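Local coordinates for carbohydrate binding protein, putative, CPB33A (PDB 5FJQ) that is a copper-dependent lytic polysaccharide monooxygenase domain important for efficient use of chitin by Cellvibrio japonicus, probably acting by oxidative cleavage of the polysaccharide, at residues V85-R90 with L146-G151; K101-R106 with Q160-R165. All blocks are in the same frame, centred on the assembly; numbering follows the deposited sequence.

Contact 1: residues V85-R90 with L146-G151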
loop_
_atom_site.group_PDB
_atom_site.type_symbol
_atom_site.label_atom_id
_atom_site.label_comp_id
_atom_site.label_asym_id
_atom_site.label_seq_id
_atom_site.Cartn_x
_atom_site.Cartn_y
_atom_site.Cartn_z
ATOM N N VAL A 85 5.388 14.786 2.300
ATOM C CA VAL A 85 5.268 15.022 0.863
ATOM C C VAL A 85 4.707 16.442 0.614
ATOM O O VAL A 85 4.272 17.121 1.560
ATOM C CB VAL A 85 4.419 13.962 0.146
ATOM C CG1 VAL A 85 5.049 12.574 0.252
ATOM C CG2 VAL A 85 2.983 13.947 0.704
ATOM N N THR A 86 4.758 16.864 -0.652
ATOM C CA THR A 86 4.092 18.061 -1.137
ATOM C C THR A 86 3.404 17.794 -2.473
ATOM O O THR A 86 3.685 16.766 -3.125
ATOM C CB THR A 86 5.062 19.219 -1.335
ATOM O OG1 THR A 86 6.059 18.828 -2.284
ATOM C CG2 THR A 86 5.737 19.641 0.003
ATOM N N PRO A 87 2.450 18.691 -2.878
ATOM C CA PRO A 87 1.778 18.480 -4.155
ATOM C C PRO A 87 2.779 18.532 -5.286
ATOM O O PRO A 87 3.826 19.185 -5.153
ATOM C CB PRO A 87 0.733 19.629 -4.200
ATOM C CG PRO A 87 0.456 19.918 -2.755
ATOM C CD PRO A 87 1.826 19.795 -2.135
ATOM N N GLY A 88 2.496 17.812 -6.360
ATOM C CA GLY A 88 3.451 17.605 -7.416
ATOM C C GLY A 88 4.110 16.242 -7.492
ATOM O O GLY A 88 3.724 15.266 -6.801
ATOM N N ALA A 89 5.123 16.165 -8.335
ATOM C CA ALA A 89 5.717 14.877 -8.659
ATOM C C ALA A 89 6.422 14.297 -7.440
ATOM O O ALA A 89 7.077 15.005 -6.703
ATOM C CB ALA A 89 6.659 15.002 -9.835
ATOM N N ARG A 90 6.152 13.026 -7.163
ATOM C CA ARG A 90 6.900 12.302 -6.126
ATOM C C ARG A 90 7.230 10.903 -6.680
ATOM O O ARG A 90 6.368 10.230 -7.189
ATOM C CB ARG A 90 6.070 12.256 -4.833
ATOM C CG ARG A 90 6.756 11.600 -3.641
ATOM C CD ARG A 90 8.043 12.326 -3.341
ATOM N NE ARG A 90 8.659 11.629 -2.245
ATOM C CZ ARG A 90 8.833 12.115 -1.018
ATOM N NH1 ARG A 90 8.539 13.401 -0.696
ATOM N NH2 ARG A 90 9.367 11.298 -0.129
ATOM N N LEU A 146 1.230 14.007 -7.096
ATOM C CA LEU A 146 0.374 14.163 -5.897
ATOM C C LEU A 146 -0.497 15.382 -6.081
ATOM O O LEU A 146 0.019 16.482 -6.446
ATOM C CB LEU A 146 1.209 14.283 -4.630
ATOM C CG LEU A 146 2.136 13.090 -4.442
ATOM C CD1 LEU A 146 3.265 13.453 -3.457
ATOM C CD2 LEU A 146 1.399 11.821 -4.041
ATOM N N PRO A 147 -1.824 15.210 -5.883
ATOM C CA PRO A 147 -2.711 16.356 -6.021
ATOM C C PRO A 147 -2.577 17.305 -4.828
ATOM O O PRO A 147 -1.945 16.950 -3.817
ATOM C CB PRO A 147 -4.109 15.711 -6.050
ATOM C CG PRO A 147 -3.975 14.496 -5.148
ATOM C CD PRO A 147 -2.538 14.003 -5.377
ATOM N N TYR A 148 -3.154 18.504 -4.914
ATOM C CA TYR A 148 -3.188 19.364 -3.716
ATOM C C TYR A 148 -3.868 18.663 -2.533
ATOM O O TYR A 148 -5.031 18.290 -2.618
ATOM C CB TYR A 148 -3.886 20.702 -3.998
ATOM C CG TYR A 148 -3.844 21.617 -2.823
ATOM C CD1 TYR A 148 -2.678 22.331 -2.525
ATOM C CD2 TYR A 148 -4.946 21.742 -1.974
ATOM C CE1 TYR A 148 -2.610 23.190 -1.424
ATOM C CE2 TYR A 148 -4.896 22.596 -0.866
ATOM C CZ TYR A 148 -3.725 23.311 -0.593
ATOM O OH TYR A 148 -3.660 24.155 0.517
ATOM N N ARG A 149 -3.148 18.565 -1.410
ATOM C CA ARG A 149 -3.691 18.083 -0.156
ATOM C C ARG A 149 -2.997 18.852 0.972
ATOM O O ARG A 149 -1.965 19.493 0.739
ATOM C CB ARG A 149 -3.428 16.558 0.029
ATOM C CG ARG A 149 -4.157 15.550 -0.896
ATOM C CD ARG A 149 -5.672 15.633 -0.784
ATOM N NE ARG A 149 -6.362 14.550 -1.490
ATOM C CZ ARG A 149 -6.838 14.651 -2.733
ATOM N NH1 ARG A 149 -6.676 15.785 -3.402
ATOM N NH2 ARG A 149 -7.439 13.629 -3.310
ATOM N N THR A 150 -3.582 18.841 2.169
ATOM C CA THR A 150 -2.857 19.182 3.397
ATOM C C THR A 150 -3.152 17.998 4.326
ATOM O O THR A 150 -4.122 17.285 4.094
ATOM C CB THR A 150 -3.397 20.464 4.079
ATOM O OG1 THR A 150 -4.783 20.258 4.362
ATOM C CG2 THR A 150 -3.332 21.662 3.157
ATOM N N GLY A 151 -2.358 17.804 5.365
ATOM C CA GLY A 151 -2.750 16.820 6.365
ATOM C C GLY A 151 -2.151 15.517 5.969
ATOM O O GLY A 151 -1.424 15.416 4.976
#
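Gly-88 and Leu-146 face each other as an antiparallel hydrogen-bonded pair: Gly-88 N donates to Leu-146 O at 2.8 Å, almost straight at 173°, and Leu-146 N returns a bond of the same length to Gly-88 O. The bridge lies where strand 88-96 begins and strand 139-146 ends, and Gly-88 adopts a positive phi of 105°. Leu-146 fills the inner side of the pair. Its CD1 reaches Arg-90 CB at 3.3 Å, a close approach for two carbons, and meets Val-85 CB at 3.8 Å, the valine crossing the leucine at about a right angle. CG of Arg-90 stands opposite its own backbone N (chi1 -177°), which places it alongside, 4.0 Å from Leu-146 CD1, while the bend at chi2 carries the guanidinium away. There Val-85 CG1 lies over one guanidinium face, toward its rim, and NH1 bonds to Ser-84 O. On the outer side Pro-87 lies alongside Tyr-148, with Pro-87 CG 4.0 Å from Tyr-148 CD1. Arg-149 turns back instead: its NH1 bonds to Tyr-148 O at 3.1 Å. That oxygen lies in the guanidinium plane, while NH1 stands above the plane of the carbonyl; Pro-147 CG lies over one guanidinium face, toward its rim. Arg-149 NH2 bonds to Gln-126 OE1 and NE to Thr-110 O, tying the loop to the second sheet of this beta-sandwich core. Leu-146 and Val-85 both touch Phe-179, Leu-146 and Pro-147 touch Ile-128 of strand 126-130, and Arg-90 continues the backbone pairing with Val-144 of strand 139-146.

Contact 2: residues K101-R106 with Q160-R165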
loop_
_atom_site.group_PDB
_atom_site.type_symbol
_atom_site.label_atom_id
_atom_site.label_comp_id
_atom_site.label_asym_id
_atom_site.label_seq_id
_atom_site.Cartn_x
_atom_site.Cartn_y
_atom_site.Cartn_z
ATOM N N LYS A 101 5.201 -10.173 -15.107
ATOM C CA LYS A 101 4.666 -9.368 -16.218
ATOM C C LYS A 101 3.522 -8.587 -15.584
ATOM O O LYS A 101 2.850 -9.110 -14.732
ATOM C CB LYS A 101 4.209 -10.232 -17.405
ATOM C CG LYS A 101 5.245 -11.241 -17.858
ATOM C CD LYS A 101 5.153 -11.502 -19.347
ATOM C CE LYS A 101 6.476 -12.007 -19.933
ATOM N NZ LYS A 101 7.401 -10.877 -20.268
ATOM N N THR A 102 3.385 -7.311 -15.950
ATOM C CA THR A 102 2.528 -6.320 -15.237
ATOM C C THR A 102 1.475 -5.783 -16.199
ATOM O O THR A 102 1.809 -5.302 -17.297
ATOM C CB THR A 102 3.387 -5.137 -14.714
ATOM O OG1 THR A 102 4.298 -5.649 -13.729
ATOM C CG2 THR A 102 2.552 -4.045 -14.082
ATOM N N LYS A 103 0.218 -5.847 -15.764
ATOM C CA LYS A 103 -0.888 -5.138 -16.412
ATOM C C LYS A 103 -0.802 -3.658 -16.024
ATOM O O LYS A 103 -0.931 -2.743 -16.884
ATOM C CB LYS A 103 -2.217 -5.765 -16.009
ATOM C CG LYS A 103 -3.390 -5.289 -16.846
ATOM C CD LYS A 103 -3.292 -5.781 -18.276
ATOM C CE LYS A 103 -4.236 -6.943 -18.527
ATOM N NZ LYS A 103 -3.911 -7.640 -19.801
ATOM N N TYR A 104 -0.520 -3.397 -14.751
ATOM C CA TYR A 104 -0.328 -2.010 -14.251
ATOM C C TYR A 104 0.140 -1.881 -12.811
ATOM O O TYR A 104 -0.094 -2.784 -11.957
ATOM C CB TYR A 104 -1.636 -1.200 -14.373
ATOM C CG TYR A 104 -2.832 -1.802 -13.686
ATOM C CD1 TYR A 104 -2.975 -1.747 -12.280
ATOM C CD2 TYR A 104 -3.861 -2.340 -14.430
ATOM C CE1 TYR A 104 -4.101 -2.247 -11.657
ATOM C CE2 TYR A 104 -5.000 -2.849 -13.826
ATOM C CZ TYR A 104 -5.113 -2.817 -12.438
ATOM O OH TYR A 104 -6.214 -3.360 -11.874
ATOM N N PHE A 105 0.763 -0.755 -12.508
ATOM C CA PHE A 105 0.827 -0.300 -11.101
ATOM C C PHE A 105 -0.085 0.897 -11.037
ATOM O O PHE A 105 0.115 1.915 -11.816
ATOM C CB PHE A 105 2.257 0.122 -10.652
ATOM C CG PHE A 105 3.244 -1.042 -10.571
ATOM C CD1 PHE A 105 3.891 -1.507 -11.714
ATOM C CD2 PHE A 105 3.451 -1.727 -9.365
ATOM C CE1 PHE A 105 4.796 -2.599 -11.677
ATOM C CE2 PHE A 105 4.341 -2.807 -9.321
ATOM C CZ PHE A 105 4.987 -3.265 -10.473
ATOM N N ARG A 106 -1.000 0.880 -10.073
ATOM C CA ARG A 106 -1.856 2.027 -9.858
ATOM C C ARG A 106 -1.734 2.615 -8.469
ATOM O O ARG A 106 -1.551 1.885 -7.473
ATOM C CB ARG A 106 -3.359 1.676 -10.068
ATOM C CG ARG A 106 -3.730 1.548 -11.516
ATOM C CD ARG A 106 -5.184 1.108 -11.645
ATOM N NE ARG A 106 -5.445 0.927 -13.074
ATOM C CZ ARG A 106 -6.485 0.262 -13.589
ATOM N NH1 ARG A 106 -7.328 -0.357 -12.796
ATOM N NH2 ARG A 106 -6.621 0.136 -14.909
ATOM N N GLN A 160 -1.023 -4.995 -10.398
ATOM C CA GLN A 160 -1.793 -6.024 -11.101
ATOM C C GLN A 160 -0.808 -6.760 -12.069
ATOM O O GLN A 160 -0.277 -6.165 -13.019
ATOM C CB GLN A 160 -3.074 -5.446 -11.824
ATOM C CG GLN A 160 -3.868 -6.455 -12.673
ATOM C CD GLN A 160 -4.578 -7.504 -11.870
ATOM O OE1 GLN A 160 -5.597 -7.227 -11.173
ATOM N NE2 GLN A 160 -4.115 -8.738 -12.012
ATOM N N ARG A 161 -0.540 -8.027 -11.717
ATOM C CA ARG A 161 0.246 -8.987 -12.501
ATOM C C ARG A 161 -0.562 -9.289 -13.784
ATOM O O ARG A 161 -1.807 -9.397 -13.743
ATOM C CB ARG A 161 0.497 -10.253 -11.662
ATOM C CG ARG A 161 1.253 -11.377 -12.376
ATOM C CD ARG A 161 1.687 -12.426 -11.373
ATOM N NE ARG A 161 2.560 -13.440 -11.976
ATOM C CZ ARG A 161 2.797 -14.630 -11.413
ATOM N NH1 ARG A 161 2.238 -14.900 -10.242
ATOM N NH2 ARG A 161 3.574 -15.539 -12.000
ATOM N N ASP A 162 0.117 -9.388 -14.926
ATOM C CA ASP A 162 -0.595 -9.508 -16.206
ATOM C C ASP A 162 -1.150 -10.907 -16.431
ATOM O O ASP A 162 -0.383 -11.817 -16.737
ATOM C CB ASP A 162 0.339 -9.151 -17.348
ATOM C CG ASP A 162 -0.402 -8.973 -18.632
ATOM O OD1 ASP A 162 -1.328 -9.730 -18.905
ATOM O OD2 ASP A 162 -0.067 -8.037 -19.347
ATOM N N TRP A 163 -2.479 -11.086 -16.295
ATOM C CA TRP A 163 -2.992 -12.449 -16.292
ATOM C C TRP A 163 -3.055 -13.030 -17.719
ATOM O O TRP A 163 -3.217 -14.245 -17.890
ATOM C CB TRP A 163 -4.365 -12.543 -15.624
ATOM C CG TRP A 163 -5.365 -11.805 -16.377
ATOM C CD1 TRP A 163 -6.100 -12.252 -17.446
ATOM C CD2 TRP A 163 -5.721 -10.428 -16.183
ATOM N NE1 TRP A 163 -6.916 -11.234 -17.929
ATOM C CE2 TRP A 163 -6.707 -10.105 -17.172
ATOM C CE3 TRP A 163 -5.306 -9.427 -15.270
ATOM C CZ2 TRP A 163 -7.297 -8.836 -17.249
ATOM C CZ3 TRP A 163 -5.880 -8.174 -15.348
ATOM C CH2 TRP A 163 -6.880 -7.881 -16.329
ATOM N N ASP A 164 -2.976 -12.181 -18.733
ATOM C CA ASP A 164 -2.944 -12.681 -20.122
ATOM C C ASP A 164 -1.576 -13.180 -20.471
ATOM O O ASP A 164 -1.434 -14.046 -21.342
ATOM C CB ASP A 164 -3.298 -11.587 -21.099
ATOM C CG ASP A 164 -4.771 -11.296 -21.111
ATOM O OD1 ASP A 164 -5.559 -12.275 -21.187
ATOM O OD2 ASP A 164 -5.113 -10.102 -20.999
ATOM N N ARG A 165 -0.563 -12.662 -19.790
ATOM C CA ARG A 165 0.784 -12.932 -20.229
ATOM C C ARG A 165 1.490 -13.828 -19.243
ATOM O O ARG A 165 2.657 -14.172 -19.441
ATOM C CB ARG A 165 1.555 -11.595 -20.461
ATOM C CG ARG A 165 1.042 -10.766 -21.652
ATOM C CD ARG A 165 1.986 -9.685 -22.120
ATOM N NE ARG A 165 1.897 -8.473 -21.290
ATOM C CZ ARG A 165 2.916 -7.898 -20.628
ATOM N NH1 ARG A 165 4.136 -8.436 -20.710
ATOM N NH2 ARG A 165 2.703 -6.795 -19.885
#
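A classic beta bulge joins strands 102-109 and 152-161, near the copper end of the sheet, and a salt-bridge network adjoins it. Lys-103 and Tyr-104 both face Gln-160, whose carbonyl oxygen accepts two backbone bonds: Lys-103 N at 2.8 Å and Tyr-104 N at 3.3 Å, the latter in the carbonyl plane on a lone pair. Gln-160 N returns a bond to Tyr-104 O, and Asp-162 N extends the pairing to Lys-101 O. Gln-160 CB sits over one face of the Tyr-104 ring, 3.5 Å from its centroid, as a CH-pi contact, while Arg-106 NE lies over the centre of the opposite face. Bending at chi2 (69°) turns the amide of Gln-160 toward the next residue's carbonyl, where NE2 bonds to Arg-161 O at 174°; OE1 accepts from Asp-51 N. Bends at chi2 and chi3 of Lys-103 lay CE over the Trp-163 six-membered ring; NZ, 4.5 Å from that ring's centroid, makes a cation-pi contact and a salt bridge to Asp-164 OD2 at 3.0 Å. A weaker bond runs from NZ to Asp-162 OD1, which also accepts from Asp-164 N in an Asx turn. Arg-165 NE forms a salt bridge with Asp-162 OD2, though the hydrogen bond is weak, and its guanidinium lies with one face over Lys-101 CB. Asp-135 binds Arg-165 NH1, and Gln-136 Lys-101 NZ. Arg-161 touches the copper ligand His-100 and forms salt bridges to Asp-166 and Glu-169. Strand 102-109 also pairs with strand 126-130, and strand 152-161 with strand 169-178.

In the fold
Both contacts lie about 17 Å from the centre of the chain and are partly buried, but they occupy separate places, their centres 27 Å apart and their nearest atoms about 11 Å. Contact 1 joins the start of strand 88-96 to the end of strand 139-146 and the loop after it, away from the copper; contact 2 joins two strands of the other sheet next to it. Their chemistry differs accordingly: contact 1 buries 300 Å² with one bridge and mainly apolar packing, whereas contact 2 buries 563 Å² and adds charged groups to its backbone pairing. The chain passes from one sheet to the other between strands 88-96 and 102-109, and the segments of the two contacts alternate along it.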